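Local coordinates for endo-beta-1,4-glucanase (PDB 5XBU), which probably hydrolyses internal beta-1,4-glucosidic bonds of cellulose, as a snail endoglucanase of glycoside hydrolase family 45, at residues C24-R29 against E138-L143. Numbering follows the deposited sequence.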
ATOM      1  N   CYS A  24       1.468   7.123 -10.057  1.00  8.91           N
ATOM      2  CA  CYS A  24       2.299   6.027  -9.615  1.00  9.01           C
ATOM      3  C   CYS A  24       2.404   5.959  -8.098  1.00  8.75           C
ATOM      4  O   CYS A  24       2.180   6.936  -7.385  1.00  9.32           O
ATOM      5  CB  CYS A  24       3.675   6.124 -10.249  1.00  9.48           C
ATOM      6  SG  CYS A  24       3.512   6.067 -12.050  1.00  9.83           S
ATOM      7  N   ALA A  25       2.785   4.782  -7.631  1.00  8.73           N
ATOM      8  CA  ALA A  25       3.084   4.526  -6.241  1.00  8.61           C
ATOM      9  C   ALA A  25       4.381   3.750  -6.167  1.00  8.63           C
ATOM     10  O   ALA A  25       4.703   2.952  -7.062  1.00  9.11           O
ATOM     11  CB  ALA A  25       1.991   3.716  -5.563  1.00  9.15           C
ATOM     12  N   SER A  26       5.115   3.975  -5.088  1.00  8.70           N
ATOM     13  CA  SER A  26       6.181   3.067  -4.705  1.00  9.02           C
ATOM     14  C   SER A  26       5.617   1.942  -3.850  1.00  8.88           C
ATOM     15  O   SER A  26       4.525   2.049  -3.275  1.00  8.72           O
ATOM     16  CB  SER A  26       7.290   3.823  -3.982  1.00  9.46           C
ATOM     17  OG  SER A  26       6.787   4.743  -3.022  1.00  9.37           O
ATOM     18  N   THR A  27       6.374   0.843  -3.792  1.00  8.77           N
ATOM     19  CA  THR A  27       6.020  -0.294  -2.973  1.00  9.04           C
ATOM     20  C   THR A  27       7.257  -0.816  -2.258  1.00  9.41           C
ATOM     21  O   THR A  27       8.377  -0.704  -2.743  1.00 10.16           O
ATOM     22  CB  THR A  27       5.347  -1.436  -3.776  1.00  9.54           C
ATOM     23  OG1 THR A  27       6.307  -2.122  -4.590  1.00 10.03           O
ATOM     24  CG2 THR A  27       4.187  -0.990  -4.631  1.00 10.33           C
ATOM     25  N   THR A  28       7.015  -1.435  -1.098  1.00  9.43           N
ATOM     26  CA  THR A  28       7.989  -2.240  -0.372  1.00 10.30           C
ATOM     27  C   THR A  28       7.252  -3.472   0.143  1.00 10.98           C
ATOM     28  O   THR A  28       6.045  -3.634  -0.081  1.00 11.35           O
ATOM     29  CB  THR A  28       8.677  -1.458   0.765  1.00 10.89           C
ATOM     30  OG1 THR A  28       7.700  -0.839   1.602  1.00 11.09           O
ATOM     31  CG2 THR A  28       9.649  -0.397   0.259  1.00 11.43           C
ATOM     32  N   ARG A  29       7.954  -4.337   0.859  0.66 12.64           N
ATOM     33  CA  ARG A  29       7.314  -5.453   1.531  0.66 14.25           C
ATOM     34  C   ARG A  29       7.665  -5.395   3.006  0.66 13.66           C
ATOM     35  O   ARG A  29       8.717  -4.866   3.386  0.66 13.76           O
ATOM     36  CB  ARG A  29       7.697  -6.798   0.902  0.66 16.84           C
ATOM     37  CG  ARG A  29       9.199  -7.024   0.738  0.66 19.46           C
ATOM     38  CD  ARG A  29       9.486  -8.323  -0.016  0.66 22.17           C
ATOM     39  NE  ARG A  29      10.600  -8.281  -0.945  0.66 24.73           N
ATOM     40  CZ  ARG A  29      11.134  -9.376  -1.464  0.66 26.43           C
ATOM     41  NH1 ARG A  29      12.141  -9.308  -2.326  0.66 27.11           N
ATOM     42  NH2 ARG A  29      10.659 -10.552  -1.083  0.66 26.93           N
ATOM     43  N   GLU A 138       3.235   9.974  -4.848  1.00  8.08           N
ATOM     44  CA  GLU A 138       2.176  10.547  -4.001  1.00  8.04           C
ATOM     45  C   GLU A 138       1.660   9.603  -2.929  1.00  7.86           C
ATOM     46  O   GLU A 138       0.908  10.047  -2.055  1.00  8.23           O
ATOM     47  CB  GLU A 138       1.000  11.038  -4.830  1.00  8.30           C
ATOM     48  CG  GLU A 138       0.214   9.943  -5.484  1.00  8.55           C
ATOM     49  CD  GLU A 138      -1.064  10.387  -6.143  1.00  8.99           C
ATOM     50  OE1 GLU A 138      -1.286  11.618  -6.298  1.00 10.35           O
ATOM     51  OE2 GLU A 138      -1.883   9.496  -6.472  1.00  9.24           O
ATOM     52  N   VAL A 139       1.968   8.316  -3.027  1.00  8.04           N
ATOM     53  CA  VAL A 139       1.499   7.320  -2.085  1.00  7.96           C
ATOM     54  C   VAL A 139       2.473   6.156  -2.141  1.00  7.81           C
ATOM     55  O   VAL A 139       3.159   5.938  -3.152  1.00  8.28           O
ATOM     56  CB  VAL A 139       0.050   6.876  -2.411  1.00  8.29           C
ATOM     57  CG1 VAL A 139      -0.042   6.114  -3.693  1.00  8.37           C
ATOM     58  CG2 VAL A 139      -0.585   6.122  -1.257  1.00  8.90           C
ATOM     59  N   HIS A 140       2.535   5.419  -1.036  1.00  7.95           N
ATOM     60  CA  HIS A 140       3.363   4.233  -0.900  1.00  7.97           C
ATOM     61  C   HIS A 140       2.497   3.092  -0.399  1.00  7.92           C
ATOM     62  O   HIS A 140       1.682   3.283   0.504  1.00  8.44           O
ATOM     63  CB  HIS A 140       4.496   4.479   0.072  1.00  8.77           C
ATOM     64  CG  HIS A 140       5.456   3.355   0.138  1.00  8.89           C
ATOM     65  ND1 HIS A 140       6.408   3.188  -0.839  1.00  8.94           N
ATOM     66  CD2 HIS A 140       5.569   2.326   1.012  1.00  8.94           C
ATOM     67  CE1 HIS A 140       7.075   2.086  -0.554  1.00  9.41           C
ATOM     68  NE2 HIS A 140       6.599   1.545   0.560  1.00  9.36           N
ATOM     69  N   PHE A 141       2.714   1.892  -0.926  1.00  8.02           N
ATOM     70  CA  PHE A 141       2.047   0.678  -0.450  1.00  8.38           C
ATOM     71  C   PHE A 141       3.085  -0.295   0.091  1.00  8.58           C
ATOM     72  O   PHE A 141       3.895  -0.825  -0.671  1.00  9.35           O
ATOM     73  CB  PHE A 141       1.174   0.042  -1.527  1.00  8.49           C
ATOM     74  CG  PHE A 141       0.048   0.935  -1.927  1.00  8.38           C
ATOM     75  CD1 PHE A 141      -1.055   1.106  -1.081  1.00  8.77           C
ATOM     76  CD2 PHE A 141       0.089   1.679  -3.111  1.00  8.93           C
ATOM     77  CE1 PHE A 141      -2.071   1.978  -1.403  1.00  9.02           C
ATOM     78  CE2 PHE A 141      -0.945   2.539  -3.433  1.00  9.31           C
ATOM     79  CZ  PHE A 141      -2.018   2.701  -2.591  1.00  9.15           C
ATOM     80  N   ASP A 142       3.041  -0.551   1.399  1.00  8.94           N
ATOM     81  CA  ASP A 142       3.861  -1.584   2.010  1.00  9.61           C
ATOM     82  C   ASP A 142       3.063  -2.878   1.937  1.00  9.45           C
ATOM     83  O   ASP A 142       1.925  -2.938   2.401  1.00  9.87           O
ATOM     84  CB  ASP A 142       4.208  -1.195   3.446  1.00 11.00           C
ATOM     85  CG  ASP A 142       5.546  -1.740   3.912  1.00 12.79           C
ATOM     86  OD1 ASP A 142       6.209  -2.469   3.160  1.00 13.07           O
ATOM     87  OD2 ASP A 142       5.894  -1.412   5.068  1.00 14.94           O
ATOM     88  N   LEU A 143       3.634  -3.909   1.340  1.00  9.38           N
ATOM     89  CA  LEU A 143       2.881  -5.106   1.007  1.00 10.01           C
ATOM     90  C   LEU A 143       3.229  -6.230   1.988  1.00 10.65           C
ATOM     91  O   LEU A 143       4.393  -6.592   2.141  1.00 11.41           O
ATOM     92  CB  LEU A 143       3.193  -5.557  -0.433  1.00  9.99           C
ATOM     93  CG  LEU A 143       3.029  -4.431  -1.486  1.00 10.32           C
ATOM     94  CD1 LEU A 143       3.374  -4.973  -2.840  1.00 11.34           C
ATOM     95  CD2 LEU A 143       1.622  -3.847  -1.476  1.00 10.07           C
TER
HETATM   96  O   HOH W   1       2.996   9.483  -7.649  1.00  9.66           O
HETATM   97  O   HOH W   2       8.647  -2.113   5.169  0.58 22.00           O
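The imidazole of His140 is held between two hydroxyls of the neighbouring strand. Ser26 OG lies 2.7 Å from His140 ND1, in the ring plane at its edge, and either atom could be the donor. His140 NE2 donates to Thr28 OG1 at 2.8 Å, and this partner also lies in the ring plane. With CG anti to the backbone N (chi1 -174°), the ring reaches across to the other strand and can meet both hydroxyls. These two bonds fix its rotation. Thr28 OG1 passes its own hydrogen on to Asp142 OD1 at 2.7 Å, meeting the carboxylate from well above its plane. The result is a polar chain from His140 through Thr28 to Asp142. Water 2 extends it, donating to Asp142 OD2 and Arg29 O.

On the other face lie Phe141 and Leu143, with Thr27 and Arg29 from the partner strand. Ala25 CB touches Val139 CG1 and sits at the edge of the Phe141 ring, 3.7 Å from Phe141 CD2.

Backbone bonds join the two strands in parallel. Phe141 N donates to Ser26 O at 3.0 Å, Thr28 N to Phe141 O, and Leu143 N to Thr28 O at 2.8 Å. Before them, Ser26 N makes only a weak bond to Val139 O. There the chains spread, and water 1 bridges Cys24 O and Glu138 N.

Further out, Asn133 also bonds Ser26 OG, and the ring of Trp120, from helix 118-121, meets that of His140. This parallel pair belongs to the double-psi beta-barrel of the family. Strand 160-165 flanks 22-30 antiparallel, and strand 57-60 flanks 140-144 antiparallel.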